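Local coordinates for SufE-like protein, chloroplastic (Arabidopsis thaliana, PDB 4PUI), which takes part in cysteine desulfurization for iron-sulfur cluster assembly by activating the chloroplast desulfurase NFS2, and is represented here by its BolA domain, at residues E12-E17 and D73-E78; P20-V25 and R53-A58; T48-R53 and S81-L86. All coordinates share one frame; numbering follows the deposited sequence.

How the contacts relate
From the N terminus, helix 5-18 comes first, and contact 1 joins its second half to the bend between helices 64-74 and 76-79, closing the longest loop. Nested inside it is contact 2, which pairs antiparallel strands 22-27 and 49-55. Contact 3 sets strand 49-55 beside 85-91 in parallel; in chain order it crosses both other contacts, and it shares R53 with contact 2. Strand 49-55 is thus the middle of the sheet; the helix-strand-strand-helix-helix-strand order is that of the BolA domain. The three contacts meet in an apolar layer: L14 of contact 1 packs on L23 of contact 2 and on L52 of contact 3, while L75 reaches both L52 and L86.

Contact 1: E12-E17 and D73-E78; sequences EKLEKE and DLLQDE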
loop_
_atom_site.group_PDB
_atom_site.type_symbol
_atom_site.label_atom_id
_atom_site.label_comp_id
_atom_site.label_asym_id
_atom_site.label_seq_id
_atom_site.Cartn_x
_atom_site.Cartn_y
_atom_site.Cartn_z
ATOM N N GLU A 12 2.315 6.700 -5.812
ATOM C CA GLU A 12 1.693 7.976 -6.169
ATOM C C GLU A 12 0.231 8.058 -5.712
ATOM O O GLU A 12 -0.235 9.120 -5.268
ATOM C CB GLU A 12 1.818 8.239 -7.673
ATOM C CG GLU A 12 3.195 8.746 -8.064
ATOM C CD GLU A 12 3.430 8.736 -9.561
ATOM O OE1 GLU A 12 2.463 8.979 -10.314
ATOM O OE2 GLU A 12 4.585 8.486 -9.979
ATOM N N LYS A 13 -0.485 6.947 -5.825
ATOM C CA LYS A 13 -1.889 6.897 -5.423
ATOM C C LYS A 13 -2.015 7.126 -3.914
ATOM O O LYS A 13 -2.865 7.888 -3.460
ATOM C CB LYS A 13 -2.511 5.560 -5.815
ATOM C CG LYS A 13 -3.984 5.380 -5.414
ATOM C CD LYS A 13 -4.898 6.323 -6.177
ATOM C CE LYS A 13 -6.360 6.087 -5.833
ATOM N NZ LYS A 13 -7.062 5.225 -6.827
ATOM N N LEU A 14 -1.168 6.463 -3.140
ATOM C CA LEU A 14 -1.237 6.626 -1.692
ATOM C C LEU A 14 -0.818 8.022 -1.255
ATOM O O LEU A 14 -1.409 8.581 -0.330
ATOM C CB LEU A 14 -0.387 5.572 -0.994
ATOM C CG LEU A 14 -0.820 4.137 -1.302
ATOM C CD1 LEU A 14 0.173 3.153 -0.719
ATOM C CD2 LEU A 14 -2.229 3.857 -0.785
ATOM N N GLU A 15 0.207 8.569 -1.903
ATOM C CA GLU A 15 0.637 9.940 -1.630
ATOM C C GLU A 15 -0.503 10.916 -1.920
ATOM O O GLU A 15 -0.796 11.800 -1.115
ATOM C CB GLU A 15 1.866 10.312 -2.469
ATOM C CG GLU A 15 3.152 9.658 -2.004
ATOM C CD GLU A 15 4.311 9.884 -2.942
ATOM O OE1 GLU A 15 4.075 10.276 -4.104
ATOM O OE2 GLU A 15 5.462 9.669 -2.511
ATOM N N LYS A 16 -1.138 10.747 -3.074
ATOM C CA LYS A 16 -2.189 11.656 -3.506
ATOM C C LYS A 16 -3.401 11.598 -2.580
ATOM O O LYS A 16 -3.967 12.630 -2.222
ATOM C CB LYS A 16 -2.620 11.337 -4.938
ATOM C CG LYS A 16 -3.606 12.347 -5.490
ATOM C CD LYS A 16 -4.863 11.683 -6.008
ATOM C CE LYS A 16 -4.776 11.423 -7.499
ATOM N NZ LYS A 16 -6.129 11.238 -8.092
ATOM N N GLU A 17 -3.798 10.395 -2.181
ATOM C CA GLU A 17 -5.034 10.255 -1.406
ATOM C C GLU A 17 -4.860 10.345 0.105
ATOM O O GLU A 17 -5.780 10.778 0.802
ATOM C CB GLU A 17 -5.771 8.967 -1.762
ATOM C CG GLU A 17 -6.335 8.969 -3.186
ATOM C CD GLU A 17 -7.368 10.069 -3.433
ATOM O OE1 GLU A 17 -8.036 10.504 -2.475
ATOM O OE2 GLU A 17 -7.516 10.502 -4.594
ATOM N N ASP A 73 -9.336 -0.682 -1.393
ATOM C CA ASP A 73 -10.242 0.075 -2.261
ATOM C C ASP A 73 -9.483 1.065 -3.142
ATOM O O ASP A 73 -9.772 1.208 -4.335
ATOM C CB ASP A 73 -11.296 0.801 -1.418
ATOM C CG ASP A 73 -12.128 1.774 -2.231
ATOM O OD1 ASP A 73 -12.907 1.312 -3.074
ATOM O OD2 ASP A 73 -12.011 3.003 -2.023
ATOM N N LEU A 74 -8.510 1.758 -2.558
ATOM C CA LEU A 74 -7.733 2.733 -3.315
ATOM C C LEU A 74 -6.929 2.077 -4.420
ATOM O O LEU A 74 -6.647 2.694 -5.451
ATOM C CB LEU A 74 -6.763 3.473 -2.399
ATOM C CG LEU A 74 -7.367 4.414 -1.367
ATOM C CD1 LEU A 74 -6.260 4.952 -0.478
ATOM C CD2 LEU A 74 -8.128 5.545 -2.041
ATOM N N LEU A 75 -6.539 0.827 -4.197
ATOM C CA LEU A 75 -5.642 0.154 -5.120
ATOM C C LEU A 75 -6.334 -0.933 -5.920
ATOM O O LEU A 75 -5.669 -1.779 -6.513
ATOM C CB LEU A 75 -4.447 -0.434 -4.365
ATOM C CG LEU A 75 -3.589 0.606 -3.633
ATOM C CD1 LEU A 75 -2.454 -0.058 -2.869
ATOM C CD2 LEU A 75 -3.053 1.622 -4.627
ATOM N N GLN A 76 -7.665 -0.902 -5.959
ATOM C CA GLN A 76 -8.411 -2.015 -6.528
ATOM C C GLN A 76 -8.101 -2.229 -8.000
ATOM O O GLN A 76 -8.126 -3.356 -8.473
ATOM C CB GLN A 76 -9.918 -1.851 -6.316
ATOM C CG GLN A 76 -10.519 -0.658 -6.996
ATOM C CD GLN A 76 -12.011 -0.570 -6.751
ATOM O OE1 GLN A 76 -12.810 -1.255 -7.405
ATOM N NE2 GLN A 76 -12.398 0.270 -5.804
ATOM N N ASP A 77 -7.770 -1.162 -8.719
ATOM C CA ASP A 77 -7.514 -1.329 -10.154
ATOM C C ASP A 77 -6.247 -2.146 -10.394
ATOM O O ASP A 77 -6.163 -2.884 -11.367
ATOM C CB ASP A 77 -7.455 0.016 -10.863
ATOM C CG ASP A 77 -8.832 0.614 -11.065
ATOM O OD1 ASP A 77 -9.799 -0.167 -11.207
ATOM O OD2 ASP A 77 -8.950 1.855 -11.070
ATOM N N GLU A 78 -5.284 -2.035 -9.486
ATOM C CA GLU A 78 -4.074 -2.860 -9.558
ATOM C C GLU A 78 -4.411 -4.305 -9.232
ATOM O O GLU A 78 -3.942 -5.233 -9.897
ATOM C CB GLU A 78 -3.002 -2.351 -8.584
ATOM C CG GLU A 78 -2.634 -0.873 -8.753
ATOM C CD GLU A 78 -1.912 -0.585 -10.051
ATOM O OE1 GLU A 78 -1.465 -1.535 -10.720
ATOM O OE2 GLU A 78 -1.778 0.610 -10.395
#
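K13 and L74 meet through an ammonium group and a backbone carbonyl. NZ of K13 donates to O of L74 at 2.9 Å, lying in the carbonyl plane on a lone pair, with a C=O...N angle of 143°. The lysine chain gets there by leaving its helix with CG anti to the backbone N and then bending at chi2 (67°) and again at chi4. This brings CE to 3.4 Å from L74 O, so the last methylene lies against the same oxygen that NZ holds. Nearer its root, CG of K13 sits 4.0 Å from CD2 of L75, where the two side chains pass alongside one another, pointing opposite ways.

L74 points at helix 5-18 with one methyl to each of two partners. Its CD2 lies 4.0 Å from CG of E17, touching the aliphatic part of the glutamate, whose chain is folded at chi2. The other methyl, CD1, crosses obliquely over L14 and comes within 4.2 Å of its CD2. L14 and L75 are more loosely matched, CD2 to CD1 at 4.4 Å, and both turn on toward the sheet, where each also touches L52.

L75 breaks the helical path between helices 64-74 and 76-79 and takes the N-cap position of the second. Helix 5-18 therefore packs against a bend, leucines on the buried side and K13 and E17 on the outer one, which joins the helices of the BolA domain on one side of its sheet. E78 reaches back to R6 and R9, a second polar tie to helix 5-18. Because L74 O belongs to the last residue of helix 64-74, where carbonyl dipoles add up, the positive charge of K13 probably interacts favourably with that helix end as well as with the single oxygen.

Contact 2: P20-V25 and R53-A58; sequences PVELEV and RIVSDA
OE1 of E22 comes to the edge of the R53 guanidinium, the two planes only 24° apart, and NH1 donates to it at 2.8 Å, nearly straight (169°) and nearly along the C-O axis. A water closes a ring round the pair, donating to the same OE1 and accepting from NH2 of R53, so two donors grip this oxygen and restrain the rotation of both flat groups. R53 is stretched out from CG to NE, and a turn at chi4 (-88°) swings the guanidinium toward E22; the two run side by side off the same face of the sheet. V55 shares that face, its CG2 3.7 Å from CB of E22.

Underneath runs the antiparallel pairing of the first two strands of the BolA domain. E24 and R53 form a hydrogen-bonded pair linked both ways between their backbones, L23 and I54 a non-hydrogen-bonded one, and V55 N donates to E22 O at 2.9 Å. Register then slips: V21 and E22 both face V55, a classic beta bulge, and V21 N reaches V55 O only through a weak, bent bond. CG2 of V21 packs 3.6 Å from CG1 of V55.

The opposite face is apolar and lies under helix 5-18. CD1 of L23 touches CG1 of I54 at 3.8 Å, and both residues also meet L14 of the helix. CB of P20 rests 3.9 Å from CG2 of I54. Past the strand, OG of S56 accepts from A58 N in an ST turn and bonds to L18 O at the end of that helix.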
loop_
_atom_site.group_PDB
_atom_site.type_symbol
_atom_site.label_atom_id
_atom_site.label_comp_id
_atom_site.label_asym_id
_atom_site.label_seq_id
_atom_site.Cartn_x
_atom_site.Cartn_y
_atom_site.Cartn_z
ATOM N N PRO A 20 0.609 10.767 3.314
ATOM C CA PRO A 20 1.185 10.132 4.505
ATOM C C PRO A 20 2.446 10.844 4.975
ATOM O O PRO A 20 3.238 11.324 4.158
ATOM C CB PRO A 20 1.522 8.717 4.019
ATOM C CG PRO A 20 1.753 8.876 2.547
ATOM C CD PRO A 20 0.814 9.960 2.092
ATOM N N VAL A 21 2.623 10.938 6.287
ATOM C CA VAL A 21 3.882 11.458 6.807
ATOM C C VAL A 21 5.037 10.487 6.573
ATOM O O VAL A 21 6.184 10.905 6.391
ATOM C CB VAL A 21 3.790 11.842 8.296
ATOM C CG1 VAL A 21 2.882 13.046 8.464
ATOM C CG2 VAL A 21 3.303 10.687 9.128
ATOM N N GLU A 22 4.726 9.192 6.580
ATOM C CA GLU A 22 5.706 8.160 6.296
ATOM C C GLU A 22 5.058 7.175 5.333
ATOM O O GLU A 22 3.914 6.781 5.531
ATOM C CB GLU A 22 6.118 7.456 7.593
ATOM C CG GLU A 22 6.675 8.446 8.605
ATOM C CD GLU A 22 7.205 7.823 9.885
ATOM O OE1 GLU A 22 7.264 6.580 10.007
ATOM O OE2 GLU A 22 7.582 8.609 10.777
ATOM N N LEU A 23 5.787 6.802 4.289
ATOM C CA LEU A 23 5.279 5.837 3.319
ATOM C C LEU A 23 6.396 4.948 2.793
ATOM O O LEU A 23 7.431 5.437 2.322
ATOM C CB LEU A 23 4.599 6.552 2.146
ATOM C CG LEU A 23 4.080 5.654 1.010
ATOM C CD1 LEU A 23 2.990 4.689 1.472
ATOM C CD2 LEU A 23 3.586 6.528 -0.146
ATOM N N GLU A 24 6.191 3.635 2.875
ATOM C CA GLU A 24 7.118 2.692 2.272
ATOM C C GLU A 24 6.348 1.711 1.401
ATOM O O GLU A 24 5.355 1.142 1.833
ATOM C CB GLU A 24 7.902 1.916 3.329
ATOM C CG GLU A 24 8.845 0.878 2.717
ATOM C CD GLU A 24 9.655 0.112 3.750
ATOM O OE1 GLU A 24 9.455 0.343 4.958
ATOM O OE2 GLU A 24 10.497 -0.719 3.344
ATOM N N VAL A 25 6.821 1.530 0.175
ATOM C CA VAL A 25 6.211 0.607 -0.773
ATOM C C VAL A 25 7.331 -0.319 -1.197
ATOM O O VAL A 25 8.268 0.097 -1.874
ATOM C CB VAL A 25 5.623 1.356 -2.004
ATOM C CG1 VAL A 25 5.130 0.363 -3.066
ATOM C CG2 VAL A 25 4.496 2.297 -1.570
ATOM N N ARG A 53 3.907 0.181 4.253
ATOM C CA ARG A 53 3.831 0.762 5.587
ATOM C C ARG A 53 3.415 2.212 5.420
ATOM O O ARG A 53 4.108 2.990 4.766
ATOM C CB ARG A 53 5.165 0.678 6.329
ATOM C CG ARG A 53 5.097 1.240 7.763
ATOM C CD ARG A 53 6.469 1.246 8.408
ATOM N NE ARG A 53 6.468 1.706 9.796
ATOM C CZ ARG A 53 6.583 2.978 10.155
ATOM N NH1 ARG A 53 6.673 3.912 9.226
ATOM N NH2 ARG A 53 6.605 3.319 11.444
ATOM N N ILE A 54 2.259 2.558 5.978
ATOM C CA ILE A 54 1.685 3.884 5.780
ATOM C C ILE A 54 1.360 4.511 7.112
ATOM O O ILE A 54 0.614 3.935 7.893
ATOM C CB ILE A 54 0.375 3.797 4.981
ATOM C CG1 ILE A 54 0.559 2.850 3.799
ATOM C CG2 ILE A 54 -0.119 5.206 4.534
ATOM C CD1 ILE A 54 -0.744 2.487 3.095
ATOM N N VAL A 55 1.900 5.704 7.349
ATOM C CA VAL A 55 1.517 6.492 8.519
ATOM C C VAL A 55 0.739 7.720 8.037
ATOM O O VAL A 55 1.292 8.588 7.360
ATOM C CB VAL A 55 2.735 6.920 9.356
ATOM C CG1 VAL A 55 2.267 7.624 10.622
ATOM C CG2 VAL A 55 3.596 5.701 9.712
ATOM N N SER A 56 -0.556 7.765 8.343
ATOM C CA SER A 56 -1.416 8.842 7.835
ATOM C C SER A 56 -2.485 9.208 8.835
ATOM O O SER A 56 -3.030 8.321 9.502
ATOM C CB SER A 56 -2.110 8.418 6.536
ATOM O OG SER A 56 -3.050 9.388 6.076
ATOM N N ASP A 57 -2.800 10.509 8.885
ATOM C CA ASP A 57 -3.949 11.058 9.605
ATOM C C ASP A 57 -5.254 10.361 9.243
ATOM O O ASP A 57 -6.177 10.281 10.060
ATOM C CB ASP A 57 -4.163 12.514 9.188
ATOM C CG ASP A 57 -3.168 13.447 9.779
ATOM O OD1 ASP A 57 -2.334 12.997 10.587
ATOM O OD2 ASP A 57 -3.238 14.648 9.436
ATOM N N ALA A 58 -5.345 9.917 7.992
ATOM C CA ALA A 58 -6.600 9.425 7.434
ATOM C C ALA A 58 -7.105 8.168 8.130
ATOM O O ALA A 58 -8.270 7.817 8.003
ATOM C CB ALA A 58 -6.455 9.193 5.926
HETATM O O HOH W 1 8.230 5.602 12.318
#

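Contact 3: T48-R53 and S81-L86; sequences THFNLR and SGLHAL
The end of a beta-alpha-beta crossover brings T48 and H84 together: strand 49-55 leaves through helices 64-74 and 76-79, and the chain returns as strand 85-91, parallel beside it. Where the pairing starts, T48 O takes two backbone donors. H84 N comes at 2.8 Å in the carbonyl plane on a lone pair, and A85 N at 3.1 Å nearly along the carbonyl direction. H49 then pairs with A85 and F50 with L86, and F50 N donates to A85 O in a longer bond of 3.3 Å.

On the outer side the side chains interlock round two imidazoles. CG2 of T48 lies over one face of the H84 ring, 4.2 Å from its centroid, as a CH-pi contact. The H49 ring stands almost at right angles to that of H84 and meets it obliquely, and CB of H84 makes an off-centre CH-pi contact with the H49 ring; CD2 of H49 comes to 3.5 Å from CB of A85. T48 also steers this ring: at chi1 55° its OG1 sits in the imidazole plane, 2.7 Å from ND1 of H49 and hydrogen-bonded to it. H32, from the loop before, stacks on the H49 ring.

The inner side is apolar. CD1 of L83 touches the edge of the F50 ring at CD1, 3.7 Å away, and CD2 of L86 touches both CB of F50 and CD1 of L52, 3.9 Å from each. R6 and I10 of helix 5-18 touch F50 beneath.

Two successive N-H groups, of H84 and A85, converge on T48 O, which is consistent with T48 setting the register where the strands begin to pair; the hydrogen bond to ND1, together with the stack on H32 and the contacts with H84 and A85, should restrict the rotation of the H49 ring.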
loop_
_atom_site.group_PDB
_atom_site.type_symbol
_atom_site.label_atom_id
_atom_site.label_comp_id
_atom_site.label_asym_id
_atom_site.label_seq_id
_atom_site.Cartn_x
_atom_site.Cartn_y
_atom_site.Cartn_z
ATOM N N THR A 48 3.853 -8.479 -8.281
ATOM C CA THR A 48 2.656 -9.166 -7.817
ATOM C C THR A 48 2.444 -9.019 -6.315
ATOM O O THR A 48 1.328 -9.171 -5.830
ATOM C CB THR A 48 2.752 -10.667 -8.117
ATOM O OG1 THR A 48 3.958 -11.176 -7.545
ATOM C CG2 THR A 48 2.765 -10.910 -9.615
ATOM N N HIS A 49 3.513 -8.723 -5.580
ATOM C CA HIS A 49 3.443 -8.653 -4.127
ATOM C C HIS A 49 4.194 -7.447 -3.583
ATOM O O HIS A 49 5.361 -7.242 -3.910
ATOM C CB HIS A 49 4.034 -9.922 -3.511
ATOM C CG HIS A 49 3.241 -11.157 -3.799
ATOM N ND1 HIS A 49 3.231 -11.762 -5.036
ATOM C CD2 HIS A 49 2.426 -11.900 -3.011
ATOM C CE1 HIS A 49 2.445 -12.823 -4.999
ATOM N NE2 HIS A 49 1.941 -12.926 -3.783
ATOM N N PHE A 50 3.523 -6.656 -2.751
ATOM C CA PHE A 50 4.164 -5.520 -2.102
ATOM C C PHE A 50 3.887 -5.521 -0.610
ATOM O O PHE A 50 2.833 -5.977 -0.169
ATOM C CB PHE A 50 3.667 -4.195 -2.677
ATOM C CG PHE A 50 4.079 -3.957 -4.103
ATOM C CD1 PHE A 50 3.374 -4.523 -5.151
ATOM C CD2 PHE A 50 5.181 -3.156 -4.388
ATOM C CE1 PHE A 50 3.768 -4.303 -6.474
ATOM C CE2 PHE A 50 5.575 -2.922 -5.695
ATOM C CZ PHE A 50 4.863 -3.499 -6.747
ATOM N N ASN A 51 4.851 -5.016 0.153
ATOM C CA ASN A 51 4.626 -4.656 1.545
ATOM C C ASN A 51 4.441 -3.153 1.601
ATOM O O ASN A 51 5.245 -2.411 1.039
ATOM C CB ASN A 51 5.818 -5.043 2.437
ATOM C CG ASN A 51 6.038 -6.550 2.522
ATOM O OD1 ASN A 51 5.094 -7.330 2.417
ATOM N ND2 ASN A 51 7.288 -6.960 2.722
ATOM N N LEU A 52 3.386 -2.704 2.278
ATOM C CA LEU A 52 3.128 -1.274 2.452
ATOM C C LEU A 52 3.191 -0.896 3.935
ATOM O O LEU A 52 2.595 -1.572 4.772
ATOM C CB LEU A 52 1.738 -0.932 1.950
ATOM C CG LEU A 52 1.390 -1.309 0.515
ATOM C CD1 LEU A 52 -0.037 -0.887 0.174
ATOM C CD2 LEU A 52 2.370 -0.666 -0.449
ATOM N N ARG A 53 3.907 0.181 4.253
ATOM C CA ARG A 53 3.831 0.762 5.587
ATOM C C ARG A 53 3.415 2.212 5.420
ATOM O O ARG A 53 4.108 2.990 4.766
ATOM C CB ARG A 53 5.165 0.678 6.329
ATOM C CG ARG A 53 5.097 1.240 7.763
ATOM C CD ARG A 53 6.469 1.246 8.408
ATOM N NE ARG A 53 6.468 1.706 9.796
ATOM C CZ ARG A 53 6.583 2.978 10.155
ATOM N NH1 ARG A 53 6.673 3.912 9.226
ATOM N NH2 ARG A 53 6.605 3.319 11.444
ATOM N N SER A 81 -5.662 -6.383 -12.035
ATOM C CA SER A 81 -4.835 -6.416 -13.245
ATOM C C SER A 81 -3.383 -6.816 -13.018
ATOM O O SER A 81 -2.481 -6.333 -13.713
ATOM C CB SER A 81 -4.896 -5.077 -13.995
ATOM O OG SER A 81 -4.471 -4.001 -13.178
ATOM N N GLY A 82 -3.151 -7.696 -12.054
ATOM C CA GLY A 82 -1.834 -8.283 -11.913
ATOM C C GLY A 82 -1.271 -8.256 -10.513
ATOM O O GLY A 82 -0.375 -9.035 -10.200
ATOM N N LEU A 83 -1.769 -7.345 -9.677
ATOM C CA LEU A 83 -1.351 -7.287 -8.280
ATOM C C LEU A 83 -2.063 -8.391 -7.510
ATOM O O LEU A 83 -3.287 -8.484 -7.550
ATOM C CB LEU A 83 -1.690 -5.924 -7.675
ATOM C CG LEU A 83 -1.355 -5.717 -6.197
ATOM C CD1 LEU A 83 0.116 -5.950 -6.001
ATOM C CD2 LEU A 83 -1.754 -4.301 -5.724
ATOM N N HIS A 84 -1.294 -9.240 -6.833
ATOM C CA HIS A 84 -1.866 -10.393 -6.159
ATOM C C HIS A 84 -2.117 -10.148 -4.683
ATOM O O HIS A 84 -3.198 -10.456 -4.174
ATOM C CB HIS A 84 -0.968 -11.616 -6.319
ATOM C CG HIS A 84 -0.937 -12.166 -7.711
ATOM N ND1 HIS A 84 -1.762 -11.701 -8.710
ATOM C CD2 HIS A 84 -0.180 -13.142 -8.263
ATOM C CE1 HIS A 84 -1.513 -12.371 -9.823
ATOM N NE2 HIS A 84 -0.555 -13.241 -9.583
ATOM N N ALA A 85 -1.128 -9.579 -3.998
ATOM C CA ALA A 85 -1.226 -9.435 -2.549
ATOM C C ALA A 85 -0.579 -8.161 -2.056
ATOM O O ALA A 85 0.453 -7.733 -2.574
ATOM C CB ALA A 85 -0.597 -10.632 -1.862
ATOM N N LEU A 86 -1.193 -7.567 -1.042
ATOM C CA LEU A 86 -0.595 -6.446 -0.335
ATOM C C LEU A 86 -0.506 -6.788 1.145
ATOM O O LEU A 86 -1.501 -7.172 1.757
ATOM C CB LEU A 86 -1.430 -5.179 -0.493
ATOM C CG LEU A 86 -1.521 -4.578 -1.891
ATOM C CD1 LEU A 86 -2.672 -3.589 -1.961
ATOM C CD2 LEU A 86 -0.205 -3.925 -2.254
#